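PDB 5IMU: Tat (Twin-arginine translocation) pathway signal sequence containing protein from Mycobacterium tuberculosis, which is of unknown function, the crystallised part being the C-terminal portion of a conserved mycobacterial protein, with an alpha/beta region that binds potassium followed by a helical bundle. Local coordinates for residues G125-E130 and Y208-Y213; L147-K152 and A197-Q202. One frame throughout, in Å; residues are numbered along the deposited sequence.

Interaction 1: residues G125-E130 and Y208-Y213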
loop_
_atom_site.group_PDB
_atom_site.type_symbol
_atom_site.label_atom_id
_atom_site.label_comp_id
_atom_site.label_asym_id
_atom_site.label_seq_id
_atom_site.Cartn_x
_atom_site.Cartn_y
_atom_site.Cartn_z
ATOM N N GLY A 125 -1.734 -20.038 4.064
ATOM C CA GLY A 125 -2.537 -20.653 3.033
ATOM C C GLY A 125 -3.996 -20.822 3.411
ATOM O O GLY A 125 -4.895 -20.304 2.739
ATOM N N PRO A 126 -4.263 -21.578 4.480
ATOM C CA PRO A 126 -5.652 -21.709 4.950
ATOM C C PRO A 126 -6.312 -20.382 5.273
ATOM O O PRO A 126 -7.522 -20.233 5.054
ATOM C CB PRO A 126 -5.512 -22.589 6.201
ATOM C CG PRO A 126 -4.296 -23.409 5.937
ATOM C CD PRO A 126 -3.354 -22.508 5.178
ATOM N N THR A 127 -5.554 -19.411 5.788
ATOM C CA THR A 127 -6.126 -18.104 6.098
ATOM C C THR A 127 -6.646 -17.418 4.839
ATOM O O THR A 127 -7.741 -16.842 4.844
ATOM C CB THR A 127 -5.082 -17.226 6.792
ATOM O OG1 THR A 127 -4.712 -17.813 8.047
ATOM C CG2 THR A 127 -5.626 -15.827 7.037
ATOM N N LEU A 128 -5.872 -17.466 3.751
ATOM C CA LEU A 128 -6.307 -16.835 2.508
ATOM C C LEU A 128 -7.532 -17.537 1.935
ATOM O O LEU A 128 -8.466 -16.879 1.463
ATOM C CB LEU A 128 -5.159 -16.827 1.492
ATOM C CG LEU A 128 -5.297 -16.068 0.164
ATOM C CD1 LEU A 128 -3.916 -15.732 -0.375
ATOM C CD2 LEU A 128 -6.080 -16.853 -0.886
ATOM N N VAL A 129 -7.540 -18.871 1.959
ATOM C CA VAL A 129 -8.659 -19.619 1.391
ATOM C C VAL A 129 -9.936 -19.352 2.180
ATOM O O VAL A 129 -11.024 -19.226 1.604
ATOM C CB VAL A 129 -8.320 -21.119 1.338
ATOM C CG1 VAL A 129 -9.527 -21.930 0.884
ATOM C CG2 VAL A 129 -7.140 -21.355 0.410
ATOM N N GLU A 130 -9.824 -19.257 3.509
ATOM C CA GLU A 130 -10.984 -18.915 4.329
ATOM C C GLU A 130 -11.486 -17.513 4.015
ATOM O O GLU A 130 -12.698 -17.287 3.915
ATOM C CB GLU A 130 -10.638 -19.032 5.816
ATOM C CG GLU A 130 -11.053 -20.346 6.463
ATOM C CD GLU A 130 -12.543 -20.603 6.357
ATOM O OE1 GLU A 130 -12.941 -21.494 5.577
ATOM O OE2 GLU A 130 -13.316 -19.904 7.046
ATOM N N TYR A 208 2.063 -9.441 3.017
ATOM C CA TYR A 208 1.774 -8.040 3.317
ATOM C C TYR A 208 0.304 -7.717 3.084
ATOM O O TYR A 208 -0.357 -7.115 3.938
ATOM C CB TYR A 208 2.676 -7.140 2.464
ATOM C CG TYR A 208 2.341 -5.660 2.481
ATOM C CD1 TYR A 208 2.912 -4.806 3.420
ATOM C CD2 TYR A 208 1.479 -5.113 1.539
ATOM C CE1 TYR A 208 2.617 -3.451 3.428
ATOM C CE2 TYR A 208 1.176 -3.762 1.541
ATOM C CZ TYR A 208 1.749 -2.934 2.488
ATOM O OH TYR A 208 1.454 -1.589 2.494
ATOM N N HIS A 209 -0.230 -8.116 1.929
ATOM C CA HIS A 209 -1.611 -7.773 1.606
ATOM C C HIS A 209 -2.595 -8.564 2.460
ATOM O O HIS A 209 -3.644 -8.040 2.851
ATOM C CB HIS A 209 -1.872 -8.003 0.119
ATOM C CG HIS A 209 -1.171 -7.026 -0.771
ATOM N ND1 HIS A 209 -1.391 -5.668 -0.704
ATOM C CD2 HIS A 209 -0.248 -7.211 -1.745
ATOM C CE1 HIS A 209 -0.637 -5.057 -1.600
ATOM N NE2 HIS A 209 0.066 -5.971 -2.244
ATOM N N LEU A 210 -2.276 -9.823 2.764
ATOM C CA LEU A 210 -3.162 -10.625 3.604
ATOM C C LEU A 210 -3.220 -10.079 5.026
ATOM O O LEU A 210 -4.294 -10.046 5.639
ATOM C CB LEU A 210 -2.700 -12.082 3.615
ATOM C CG LEU A 210 -3.751 -13.195 3.549
ATOM C CD1 LEU A 210 -3.334 -14.375 4.418
ATOM C CD2 LEU A 210 -5.145 -12.706 3.924
ATOM N N ALA A 211 -2.076 -9.660 5.571
ATOM C CA ALA A 211 -2.066 -9.084 6.912
ATOM C C ALA A 211 -2.901 -7.813 6.970
ATOM O O ALA A 211 -3.666 -7.604 7.919
ATOM C CB ALA A 211 -0.629 -8.804 7.355
ATOM N N TRP A 212 -2.776 -6.955 5.956
ATOM C CA TRP A 212 -3.566 -5.730 5.936
ATOM C C TRP A 212 -5.044 -6.013 5.705
ATOM O O TRP A 212 -5.897 -5.252 6.174
ATOM C CB TRP A 212 -3.026 -4.778 4.872
ATOM C CG TRP A 212 -1.933 -3.902 5.397
ATOM C CD1 TRP A 212 -0.591 -4.050 5.199
ATOM C CD2 TRP A 212 -2.094 -2.749 6.230
ATOM N NE1 TRP A 212 0.094 -3.051 5.852
ATOM C CE2 TRP A 212 -0.807 -2.240 6.493
ATOM C CE3 TRP A 212 -3.203 -2.095 6.774
ATOM C CZ2 TRP A 212 -0.599 -1.105 7.277
ATOM C CZ3 TRP A 212 -2.996 -0.969 7.553
ATOM C CH2 TRP A 212 -1.705 -0.485 7.798
ATOM N N TYR A 213 -5.368 -7.090 4.988
ATOM C CA TYR A 213 -6.771 -7.459 4.819
ATOM C C TYR A 213 -7.425 -7.751 6.165
ATOM O O TYR A 213 -8.581 -7.377 6.395
ATOM C CB TYR A 213 -6.899 -8.668 3.891
ATOM C CG TYR A 213 -8.326 -9.159 3.746
ATOM C CD1 TYR A 213 -9.197 -8.554 2.853
ATOM C CD2 TYR A 213 -8.801 -10.218 4.511
ATOM C CE1 TYR A 213 -10.503 -8.990 2.720
ATOM C CE2 TYR A 213 -10.106 -10.661 4.386
ATOM C CZ TYR A 213 -10.952 -10.045 3.488
ATOM O OH TYR A 213 -12.247 -10.486 3.363
#
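Leu128 and Leu210 mark the closest approach of two helical segments that run in the same general sense but clearly inclined to each other, their CA atoms 7.0 Å apart. Residues 125-130 belong to helix 124-133 and residues 208-213 to helix 203-216. No hydrogen bond crosses between them, and each helix keeps its own i+4 to i bonds, as from Val129 N to Gly125 O.

The contact is made by one branch of one leucine. Leu210 extends toward helix 124-133 and sets CD1 against the seam between Thr127 and Leu128. There CD1 meets the methyl CG2 of Thr127 at 3.8 Å, while the backbone N of Leu128 lies 4.1 Å from the same CD1 atom. On the Leu128 side chain the methyl touches near the root, with CB 4.2 Å from Leu210 CD1, and the branched end of Leu128 continues to Leu198 of helix 183-199. Both Leu210 torsions (chi1 -139°, chi2 -143°) lie well off the staggered values, and CD1 reaches the seam with the side chain turned in this way. Thr127 divides its two branches by polarity: with chi1 at -63°, CG2 lies opposite the backbone N and turns to the leucine, whereas OG1 lies beside that N and bonds back to the carbonyl oxygens of Asp122 and Glu123.

On helix 203-216 the Tyr208, His209 and Trp212 rings all meet Trp54, and His209 ND1 accepts a hydrogen bond from Trp54 NE1, while Leu210 and Tyr213 face helix 124-133. Small apolar contacts of this kind, buried between neighbouring helices, are those of an alpha-helical bundle, here within the DUF5631 family region.

Interaction 2: residues L147-K152 and A197-Q202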
loop_
_atom_site.group_PDB
_atom_site.type_symbol
_atom_site.label_atom_id
_atom_site.label_comp_id
_atom_site.label_asym_id
_atom_site.label_seq_id
_atom_site.Cartn_x
_atom_site.Cartn_y
_atom_site.Cartn_z
ATOM N N LEU A 147 -7.283 -21.396 -4.384
ATOM C CA LEU A 147 -6.630 -22.629 -3.926
ATOM C C LEU A 147 -5.469 -23.021 -4.818
ATOM O O LEU A 147 -4.402 -23.394 -4.276
ATOM C CB LEU A 147 -7.675 -23.742 -3.803
ATOM C CG LEU A 147 -7.333 -24.950 -2.931
ATOM C CD1 LEU A 147 -6.786 -24.505 -1.586
ATOM C CD2 LEU A 147 -8.572 -25.806 -2.739
ATOM N N PRO A 148 -5.559 -22.992 -6.157
ATOM C CA PRO A 148 -4.364 -23.252 -6.974
ATOM C C PRO A 148 -3.193 -22.336 -6.659
ATOM O O PRO A 148 -2.042 -22.787 -6.686
ATOM C CB PRO A 148 -4.873 -23.049 -8.405
ATOM C CG PRO A 148 -6.305 -23.422 -8.338
ATOM C CD PRO A 148 -6.780 -22.931 -6.994
ATOM N N ALA A 149 -3.453 -21.059 -6.365
ATOM C CA ALA A 149 -2.365 -20.149 -6.019
ATOM C C ALA A 149 -1.695 -20.563 -4.715
ATOM O O ALA A 149 -0.464 -20.525 -4.599
ATOM C CB ALA A 149 -2.887 -18.715 -5.920
ATOM N N VAL A 150 -2.490 -20.964 -3.722
ATOM C CA VAL A 150 -1.927 -21.409 -2.451
ATOM C C VAL A 150 -1.172 -22.721 -2.629
ATOM O O VAL A 150 -0.086 -22.909 -2.065
ATOM C CB VAL A 150 -3.041 -21.522 -1.393
ATOM C CG1 VAL A 150 -2.583 -22.359 -0.210
ATOM C CG2 VAL A 150 -3.466 -20.136 -0.930
ATOM N N ARG A 151 -1.721 -23.643 -3.422
ATOM C CA ARG A 151 -1.047 -24.910 -3.676
ATOM C C ARG A 151 0.146 -24.766 -4.616
ATOM O O ARG A 151 0.913 -25.723 -4.759
ATOM C CB ARG A 151 -2.034 -25.922 -4.263
ATOM C CG ARG A 151 -3.214 -26.270 -3.374
ATOM C CD ARG A 151 -2.857 -27.317 -2.334
ATOM N NE ARG A 151 -3.925 -27.478 -1.353
ATOM C CZ ARG A 151 -3.964 -26.838 -0.188
ATOM N NH1 ARG A 151 -2.990 -26.001 0.141
ATOM N NH2 ARG A 151 -4.974 -27.036 0.649
ATOM N N LYS A 152 0.309 -23.605 -5.258
ATOM C CA LYS A 152 1.417 -23.337 -6.180
ATOM C C LYS A 152 1.413 -24.298 -7.367
ATOM O O LYS A 152 2.467 -24.707 -7.861
ATOM C CB LYS A 152 2.768 -23.374 -5.459
ATOM C CG LYS A 152 2.877 -22.376 -4.327
ATOM C CD LYS A 152 4.287 -22.290 -3.773
ATOM C CE LYS A 152 4.348 -21.241 -2.674
ATOM N NZ LYS A 152 5.729 -20.970 -2.193
ATOM N N ALA A 197 0.312 -11.498 -6.139
ATOM C CA ALA A 197 1.669 -11.650 -5.626
ATOM C C ALA A 197 2.020 -13.119 -5.431
ATOM O O ALA A 197 3.169 -13.527 -5.635
ATOM C CB ALA A 197 1.826 -10.882 -4.316
ATOM N N LEU A 198 1.034 -13.931 -5.042
ATOM C CA LEU A 198 1.270 -15.355 -4.833
ATOM C C LEU A 198 1.636 -16.050 -6.140
ATOM O O LEU A 198 2.633 -16.779 -6.211
ATOM C CB LEU A 198 0.030 -15.989 -4.198
ATOM C CG LEU A 198 0.196 -17.191 -3.267
ATOM C CD1 LEU A 198 1.320 -16.965 -2.271
ATOM C CD2 LEU A 198 -1.113 -17.457 -2.537
ATOM N N ILE A 199 0.846 -15.834 -7.197
ATOM C CA ILE A 199 1.151 -16.497 -8.461
ATOM C C ILE A 199 2.424 -15.944 -9.091
ATOM O O ILE A 199 3.024 -16.607 -9.944
ATOM C CB ILE A 199 -0.030 -16.412 -9.451
ATOM C CG1 ILE A 199 -0.284 -14.974 -9.906
ATOM C CG2 ILE A 199 -1.291 -17.015 -8.843
ATOM C CD1 ILE A 199 -1.302 -14.878 -11.032
ATOM N N ASP A 200 2.866 -14.755 -8.682
ATOM C CA ASP A 200 4.140 -14.198 -9.122
ATOM C C ASP A 200 5.317 -14.635 -8.259
ATOM O O ASP A 200 6.427 -14.134 -8.462
ATOM C CB ASP A 200 4.079 -12.665 -9.139
ATOM C CG ASP A 200 3.275 -12.121 -10.299
ATOM O OD1 ASP A 200 3.032 -12.872 -11.268
ATOM O OD2 ASP A 200 2.900 -10.930 -10.253
ATOM N N GLU A 201 5.097 -15.535 -7.299
ATOM C CA GLU A 201 6.142 -16.018 -6.391
ATOM C C GLU A 201 6.706 -14.908 -5.510
ATOM O O GLU A 201 7.871 -14.953 -5.108
ATOM C CB GLU A 201 7.280 -16.709 -7.148
ATOM C CG GLU A 201 6.958 -18.096 -7.655
ATOM C CD GLU A 201 8.168 -18.775 -8.266
ATOM O OE1 GLU A 201 8.032 -19.366 -9.358
ATOM O OE2 GLU A 201 9.259 -18.708 -7.658
ATOM N N GLN A 202 5.896 -13.901 -5.198
ATOM C CA GLN A 202 6.297 -12.864 -4.249
ATOM C C GLN A 202 5.533 -13.069 -2.940
ATOM O O GLN A 202 4.684 -12.276 -2.534
ATOM C CB GLN A 202 6.069 -11.479 -4.852
ATOM C CG GLN A 202 7.082 -11.124 -5.940
ATOM C CD GLN A 202 6.807 -9.786 -6.596
ATOM O OE1 GLN A 202 5.685 -9.508 -7.017
ATOM N NE2 GLN A 202 7.834 -8.946 -6.687
HETATM O O HOH W 1 1.110 -19.782 -6.656
#
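Leu198 carries most of this contact, lying against the last turn of helix 140-151 at Ala149 and Val150. Its CG sits 3.7 Å from Ala149 O, and the CD2 branch extends on to Val150 CG2 at 3.9 Å. CD2 also lies 4.0 Å from Ala149 CB, while Phe124 of helix 124-133 borders the same leucine. A water donates to Ala149 O at 2.7 Å and, weakly, to Leu198 O, bridging the two backbones. One residue on, Ile199 adds a second methyl to Ala149 CB, its CG2 at 3.7 Å. A chi1 of 67° turns CG2 beside the backbone N and opposite the carbonyl carbon, and the side chain also touches Ala160 and Leu163 of helix 157-177. These contacts pack together two helix ends of the bundle, each finished by a Schellman motif, with Lys152 and Glu201 as the positive-phi residues. At Glu201 the chain turns: Glu201 N bonds Leu198 O, and Gln202 N bonds Ala197 O. Gln202 then occupies the N-cap position of helix 203-216, whose Asp203 forms a salt bridge with Lys152 NZ.

From the N terminus, the chain passes through the alpha/beta region with the potassium site before entering helix 124-133, which opens interaction 1. Helix 140-151 follows and supplies the first side of interaction 2. After helix 157-177, the end of helix 183-199 closes this inner loop, and helix 203-216 then closes the outer one, so 147-152/197-202 is nested within 125-130/208-213. The two contacts, with centres about 12 Å apart, also meet directly: Val129 CG2 packs on Leu147 CD1 at 3.7 Å, and Gly125 CA on Val150 CG1 at 3.7 Å. Together they join two sequential helix pairs, 124-133 with 140-151 and 183-199 with 203-216, into one bundle.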